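Local coordinates for decapping nuclease RAI1 (Scheffersomyces stipitis, PDB 5BTO), which removes the NAD cap from NAD-capped RNAs with the help of a divalent metal cation, and directly binds, stabilises and stimulates the exoribonuclease RAT1, at residues N135-E149 against L384-R398. Numbering follows the deposited sequence.
Sequences NVLAYDGQLFINSDE and LRNGEMLTSEFKQWR
A beta hairpin in the large mixed sheet, its strands joined by the type I' turn Y139-Q142, is covered on one face by L390, M389 and the two C-terminal helices that flank them. L390 is wedged between two hairpin rings: CD2 stands over the F144 ring, 4.2 Å from its centroid and only 8° off the normal, while CD1 makes a second CH-pi contact with the Y139 ring, displaced toward its rim. F394 CE2 comes within 3.6 Å of F144 CZ, the ring planes 73° apart. M389 bends at both chi2 and chi3, which puts CE 3.7 Å from N135 CB and SD beside N146 CB; the N146 side chain in turn lies close to Y114 of the substrate site. Within this PD-(D/E)XK nuclease fold, polar clamps flank the apolar contact. R385 NH1 and NH2 both donate end-on to A138 O, the shorter bond being 2.7 Å from NH2, and L137 CD1 lies over one guanidinium face. At the turn, R398 NH1 and NH2 converge on Q142 OE1, NH1 also forms a 3.0 Å salt bridge to D140 OD2, and NE pairs with E98. A leucine in place of R398 would probably leave the D140 carboxylate without its countercharge here and Q142 OE1 without either of these guanidinium donors. Toward the hairpin's other end, E149 N donates almost straight (168°) to E388 OE2, whose carboxylate also pairs with R383.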
loop_
_atom_site.group_PDB
_atom_site.type_symbol
_atom_site.label_atom_id
_atom_site.label_comp_id
_atom_site.label_asym_id
_atom_site.label_seq_id
_atom_site.Cartn_x
_atom_site.Cartn_y
_atom_site.Cartn_z
ATOM N N ASN A 135 -14.423 12.047 -8.986
ATOM C CA ASN A 135 -15.585 12.097 -8.105
ATOM C C ASN A 135 -16.274 10.743 -8.152
ATOM O O ASN A 135 -16.404 10.150 -9.224
ATOM C CB ASN A 135 -16.563 13.182 -8.545
ATOM C CG ASN A 135 -16.016 14.574 -8.352
ATOM O OD1 ASN A 135 -15.224 14.820 -7.443
ATOM N ND2 ASN A 135 -16.439 15.500 -9.202
ATOM N N VAL A 136 -16.698 10.246 -6.996
ATOM C CA VAL A 136 -17.345 8.951 -6.920
ATOM C C VAL A 136 -18.576 9.066 -6.053
ATOM O O VAL A 136 -18.535 9.667 -4.983
ATOM C CB VAL A 136 -16.426 7.885 -6.293
ATOM C CG1 VAL A 136 -17.104 6.528 -6.321
ATOM C CG2 VAL A 136 -15.078 7.847 -6.996
ATOM N N LEU A 137 -19.682 8.486 -6.488
ATOM C CA LEU A 137 -20.825 8.465 -5.583
ATOM C C LEU A 137 -21.681 7.235 -5.776
ATOM O O LEU A 137 -21.753 6.667 -6.880
ATOM C CB LEU A 137 -21.649 9.738 -5.709
ATOM C CG LEU A 137 -22.282 9.976 -7.068
ATOM C CD1 LEU A 137 -23.607 9.227 -7.146
ATOM C CD2 LEU A 137 -22.485 11.446 -7.293
ATOM N N ALA A 138 -22.315 6.825 -4.685
ATOM C CA ALA A 138 -23.178 5.662 -4.688
ATOM C C ALA A 138 -24.602 6.085 -4.983
ATOM O O ALA A 138 -25.117 7.037 -4.395
ATOM C CB ALA A 138 -23.111 4.950 -3.335
ATOM N N TYR A 139 -25.235 5.372 -5.901
ATOM C CA TYR A 139 -26.628 5.606 -6.211
ATOM C C TYR A 139 -27.223 4.317 -6.761
ATOM O O TYR A 139 -26.603 3.633 -7.577
ATOM C CB TYR A 139 -26.768 6.759 -7.213
ATOM C CG TYR A 139 -28.196 7.022 -7.624
ATOM C CD1 TYR A 139 -29.064 7.717 -6.785
ATOM C CD2 TYR A 139 -28.675 6.578 -8.850
ATOM C CE1 TYR A 139 -30.383 7.950 -7.159
ATOM C CE2 TYR A 139 -29.981 6.804 -9.228
ATOM C CZ TYR A 139 -30.830 7.492 -8.385
ATOM O OH TYR A 139 -32.134 7.718 -8.772
ATOM N N ASP A 140 -28.417 3.971 -6.291
ATOM C CA ASP A 140 -29.084 2.751 -6.727
ATOM C C ASP A 140 -28.158 1.535 -6.677
ATOM O O ASP A 140 -28.170 0.700 -7.577
ATOM C CB ASP A 140 -29.653 2.942 -8.134
ATOM C CG ASP A 140 -30.852 2.048 -8.420
ATOM O OD1 ASP A 140 -31.388 1.409 -7.489
ATOM O OD2 ASP A 140 -31.277 2.005 -9.592
ATOM N N GLY A 141 -27.358 1.439 -5.620
ATOM C CA GLY A 141 -26.508 0.281 -5.414
ATOM C C GLY A 141 -25.299 0.206 -6.332
ATOM O O GLY A 141 -24.674 -0.844 -6.445
ATOM N N GLN A 142 -24.968 1.322 -6.971
ATOM C CA GLN A 142 -23.883 1.358 -7.957
ATOM C C GLN A 142 -22.987 2.571 -7.729
ATOM O O GLN A 142 -23.435 3.585 -7.188
ATOM C CB GLN A 142 -24.470 1.403 -9.376
ATOM C CG GLN A 142 -25.378 0.237 -9.678
ATOM C CD GLN A 142 -26.027 0.321 -11.047
ATOM O OE1 GLN A 142 -26.454 1.390 -11.490
ATOM N NE2 GLN A 142 -26.097 -0.815 -11.729
ATOM N N LEU A 143 -21.717 2.466 -8.117
ATOM C CA LEU A 143 -20.816 3.614 -8.037
ATOM C C LEU A 143 -20.680 4.296 -9.392
ATOM O O LEU A 143 -20.428 3.644 -10.397
ATOM C CB LEU A 143 -19.425 3.205 -7.544
ATOM C CG LEU A 143 -19.312 2.610 -6.144
ATOM C CD1 LEU A 143 -17.826 2.492 -5.752
ATOM C CD2 LEU A 143 -20.089 3.463 -5.127
ATOM N N PHE A 144 -20.852 5.611 -9.405
ATOM C CA PHE A 144 -20.673 6.412 -10.612
ATOM C C PHE A 144 -19.404 7.231 -10.454
ATOM O O PHE A 144 -19.212 7.892 -9.427
ATOM C CB PHE A 144 -21.896 7.316 -10.833
ATOM C CG PHE A 144 -23.172 6.555 -11.063
ATOM C CD1 PHE A 144 -23.848 5.967 -10.001
ATOM C CD2 PHE A 144 -23.693 6.427 -12.337
ATOM C CE1 PHE A 144 -25.020 5.257 -10.204
ATOM C CE2 PHE A 144 -24.868 5.720 -12.554
ATOM C CZ PHE A 144 -25.528 5.129 -11.491
ATOM N N ILE A 145 -18.513 7.154 -11.442
ATOM C CA ILE A 145 -17.200 7.800 -11.332
ATOM C C ILE A 145 -16.945 8.704 -12.527
ATOM O O ILE A 145 -17.042 8.256 -13.678
ATOM C CB ILE A 145 -16.073 6.749 -11.254
ATOM C CG1 ILE A 145 -16.326 5.792 -10.076
ATOM C CG2 ILE A 145 -14.690 7.429 -11.129
ATOM C CD1 ILE A 145 -15.258 4.729 -9.885
ATOM N N ASN A 146 -16.635 9.973 -12.266
ATOM C CA ASN A 146 -16.233 10.888 -13.335
ATOM C C ASN A 146 -15.118 11.803 -12.877
ATOM O O ASN A 146 -14.857 11.924 -11.683
ATOM C CB ASN A 146 -17.401 11.747 -13.840
ATOM C CG ASN A 146 -17.114 12.366 -15.218
ATOM O OD1 ASN A 146 -16.208 11.928 -15.934
ATOM N ND2 ASN A 146 -17.875 13.380 -15.586
ATOM N N SER A 147 -14.463 12.456 -13.826
ATOM C CA SER A 147 -13.550 13.537 -13.484
ATOM C C SER A 147 -14.353 14.720 -12.954
ATOM O O SER A 147 -15.566 14.818 -13.172
ATOM C CB SER A 147 -12.758 13.971 -14.717
ATOM O OG SER A 147 -13.627 14.244 -15.807
ATOM N N ASP A 148 -13.674 15.624 -12.258
ATOM C CA ASP A 148 -14.334 16.809 -11.738
ATOM C C ASP A 148 -14.206 17.983 -12.707
ATOM O O ASP A 148 -13.101 18.379 -13.081
ATOM C CB ASP A 148 -13.758 17.176 -10.375
ATOM C CG ASP A 148 -14.497 18.328 -9.727
ATOM O OD1 ASP A 148 -15.600 18.109 -9.184
ATOM O OD2 ASP A 148 -13.971 19.455 -9.751
ATOM N N GLU A 149 -15.345 18.542 -13.098
ATOM C CA GLU A 149 -15.383 19.588 -14.115
ATOM C C GLU A 149 -14.477 20.774 -13.791
ATOM O O GLU A 149 -13.662 21.187 -14.617
ATOM C CB GLU A 149 -16.824 20.062 -14.329
ATOM C CG GLU A 149 -16.989 21.054 -15.460
ATOM C CD GLU A 149 -18.443 21.300 -15.806
ATOM O OE1 GLU A 149 -19.298 20.473 -15.426
ATOM O OE2 GLU A 149 -18.732 22.323 -16.458
ATOM N N LEU A 384 -23.192 17.283 -7.400
ATOM C CA LEU A 384 -22.995 16.097 -8.243
ATOM C C LEU A 384 -24.293 15.322 -8.490
ATOM O O LEU A 384 -24.560 14.892 -9.611
ATOM C CB LEU A 384 -21.932 15.174 -7.639
ATOM C CG LEU A 384 -20.540 15.800 -7.485
ATOM C CD1 LEU A 384 -19.615 14.930 -6.641
ATOM C CD2 LEU A 384 -19.912 16.077 -8.848
ATOM N N ARG A 385 -25.099 15.153 -7.447
ATOM C CA ARG A 385 -26.316 14.353 -7.551
ATOM C C ARG A 385 -27.430 15.093 -8.264
ATOM O O ARG A 385 -28.392 14.477 -8.730
ATOM C CB ARG A 385 -26.796 13.903 -6.162
ATOM C CG ARG A 385 -25.903 12.852 -5.547
ATOM C CD ARG A 385 -26.362 12.437 -4.158
ATOM N NE ARG A 385 -25.398 11.496 -3.598
ATOM C CZ ARG A 385 -25.438 10.187 -3.798
ATOM N NH1 ARG A 385 -26.418 9.661 -4.536
ATOM N NH2 ARG A 385 -24.502 9.405 -3.270
ATOM N N ASN A 386 -27.298 16.413 -8.354
ATOM C CA ASN A 386 -28.362 17.243 -8.901
ATOM C C ASN A 386 -27.968 18.020 -10.157
ATOM O O ASN A 386 -28.345 19.182 -10.324
ATOM C CB ASN A 386 -28.909 18.178 -7.817
ATOM C CG ASN A 386 -29.620 17.422 -6.707
ATOM O OD1 ASN A 386 -30.548 16.653 -6.961
ATOM N ND2 ASN A 386 -29.182 17.627 -5.473
ATOM N N GLY A 387 -27.230 17.368 -11.053
ATOM C CA GLY A 387 -26.895 17.984 -12.324
ATOM C C GLY A 387 -25.570 17.592 -12.952
ATOM O O GLY A 387 -25.537 17.187 -14.114
ATOM N N GLU A 388 -24.474 17.714 -12.208
ATOM C CA GLU A 388 -23.158 17.462 -12.802
ATOM C C GLU A 388 -22.894 15.993 -13.131
ATOM O O GLU A 388 -22.411 15.681 -14.220
ATOM C CB GLU A 388 -22.007 18.038 -11.959
ATOM C CG GLU A 388 -20.625 17.610 -12.499
ATOM C CD GLU A 388 -19.456 18.428 -11.958
ATOM O OE1 GLU A 388 -19.676 19.586 -11.540
ATOM O OE2 GLU A 388 -18.310 17.911 -11.969
ATOM N N MET A 389 -23.212 15.097 -12.201
ATOM C CA MET A 389 -23.022 13.661 -12.417
ATOM C C MET A 389 -24.343 12.969 -12.770
ATOM O O MET A 389 -24.519 12.471 -13.885
ATOM C CB MET A 389 -22.403 13.013 -11.171
ATOM C CG MET A 389 -22.171 11.506 -11.271
ATOM S SD MET A 389 -20.442 11.068 -11.496
ATOM C CE MET A 389 -19.713 12.158 -10.255
ATOM N N LEU A 390 -25.265 12.932 -11.812
ATOM C CA LEU A 390 -26.585 12.353 -12.050
ATOM C C LEU A 390 -27.490 13.383 -12.708
ATOM O O LEU A 390 -27.432 14.577 -12.379
ATOM C CB LEU A 390 -27.210 11.871 -10.737
ATOM C CG LEU A 390 -26.414 10.840 -9.933
ATOM C CD1 LEU A 390 -27.150 10.451 -8.650
ATOM C CD2 LEU A 390 -26.078 9.610 -10.766
ATOM N N THR A 391 -28.327 12.926 -13.636
ATOM C CA THR A 391 -29.291 13.807 -14.282
ATOM C C THR A 391 -30.682 13.534 -13.725
ATOM O O THR A 391 -30.950 12.453 -13.202
ATOM C CB THR A 391 -29.322 13.586 -15.795
ATOM O OG1 THR A 391 -29.855 12.285 -16.073
ATOM C CG2 THR A 391 -27.910 13.691 -16.380
ATOM N N SER A 392 -31.573 14.508 -13.836
ATOM C CA SER A 392 -32.937 14.315 -13.351
ATOM C C SER A 392 -33.633 13.198 -14.126
ATOM O O SER A 392 -34.383 12.410 -13.553
ATOM C CB SER A 392 -33.740 15.618 -13.406
ATOM O OG SER A 392 -33.823 16.128 -14.725
ATOM N N GLU A 393 -33.365 13.121 -15.426
ATOM C CA GLU A 393 -33.971 12.091 -16.260
ATOM C C GLU A 393 -33.538 10.695 -15.811
ATOM O O GLU A 393 -34.346 9.774 -15.738
ATOM C CB GLU A 393 -33.612 12.310 -17.738
ATOM C CG GLU A 393 -34.255 13.545 -18.372
ATOM C CD GLU A 393 -33.565 14.857 -18.001
ATOM O OE1 GLU A 393 -32.462 14.831 -17.401
ATOM O OE2 GLU A 393 -34.138 15.924 -18.321
ATOM N N PHE A 394 -32.252 10.534 -15.507
ATOM C CA PHE A 394 -31.760 9.230 -15.104
ATOM C C PHE A 394 -32.330 8.820 -13.743
ATOM O O PHE A 394 -32.743 7.679 -13.554
ATOM C CB PHE A 394 -30.228 9.244 -15.081
ATOM C CG PHE A 394 -29.610 7.966 -14.602
ATOM C CD1 PHE A 394 -29.635 6.823 -15.392
ATOM C CD2 PHE A 394 -28.965 7.916 -13.372
ATOM C CE1 PHE A 394 -29.054 5.649 -14.952
ATOM C CE2 PHE A 394 -28.381 6.751 -12.926
ATOM C CZ PHE A 394 -28.416 5.619 -13.705
ATOM N N LYS A 395 -32.350 9.748 -12.792
ATOM C CA LYS A 395 -32.866 9.431 -11.466
ATOM C C LYS A 395 -34.346 9.066 -11.516
ATOM O O LYS A 395 -34.782 8.112 -10.874
ATOM C CB LYS A 395 -32.636 10.593 -10.497
ATOM C CG LYS A 395 -31.148 10.841 -10.222
ATOM C CD LYS A 395 -30.926 11.893 -9.156
ATOM C CE LYS A 395 -31.307 13.286 -9.641
ATOM N NZ LYS A 395 -31.261 14.271 -8.506
ATOM N N GLN A 396 -35.108 9.820 -12.294
ATOM C CA GLN A 396 -36.535 9.542 -12.422
ATOM C C GLN A 396 -36.748 8.147 -13.002
ATOM O O GLN A 396 -37.599 7.386 -12.535
ATOM C CB GLN A 396 -37.219 10.603 -13.287
ATOM C CG GLN A 396 -38.730 10.517 -13.294
ATOM C CD GLN A 396 -39.354 11.618 -14.119
ATOM O OE1 GLN A 396 -39.791 11.390 -15.246
ATOM N NE2 GLN A 396 -39.396 12.822 -13.564
ATOM N N TRP A 397 -35.956 7.806 -14.014
ATOM C CA TRP A 397 -36.029 6.475 -14.592
ATOM C C TRP A 397 -35.735 5.403 -13.549
ATOM O O TRP A 397 -36.515 4.480 -13.373
ATOM C CB TRP A 397 -35.089 6.338 -15.802
ATOM C CG TRP A 397 -34.743 4.923 -16.145
ATOM C CD1 TRP A 397 -33.495 4.349 -16.116
ATOM C CD2 TRP A 397 -35.645 3.893 -16.567
ATOM N NE1 TRP A 397 -33.574 3.032 -16.485
ATOM C CE2 TRP A 397 -34.881 2.725 -16.770
ATOM C CE3 TRP A 397 -37.026 3.845 -16.792
ATOM C CZ2 TRP A 397 -35.447 1.527 -17.189
ATOM C CZ3 TRP A 397 -37.587 2.651 -17.206
ATOM C CH2 TRP A 397 -36.799 1.508 -17.406
ATOM N N ARG A 398 -34.597 5.512 -12.859
ATOM C CA ARG A 398 -34.228 4.476 -11.904
ATOM C C ARG A 398 -35.241 4.355 -10.761
ATOM O O ARG A 398 -35.518 3.260 -10.284
ATOM C CB ARG A 398 -32.811 4.711 -11.371
ATOM C CG ARG A 398 -31.740 4.443 -12.416
ATOM C CD ARG A 398 -31.717 2.973 -12.801
ATOM N NE ARG A 398 -30.502 2.636 -13.536
ATOM C CZ ARG A 398 -29.318 2.426 -12.966
ATOM N NH1 ARG A 398 -29.180 2.530 -11.650
ATOM N NH2 ARG A 398 -28.259 2.133 -13.723
HETATM O O HOH W 1 -17.928 15.048 -11.660
HETATM O O HOH W 2 -33.778 1.187 -9.932
HETATM O O HOH W 3 -20.384 14.888 -15.781
#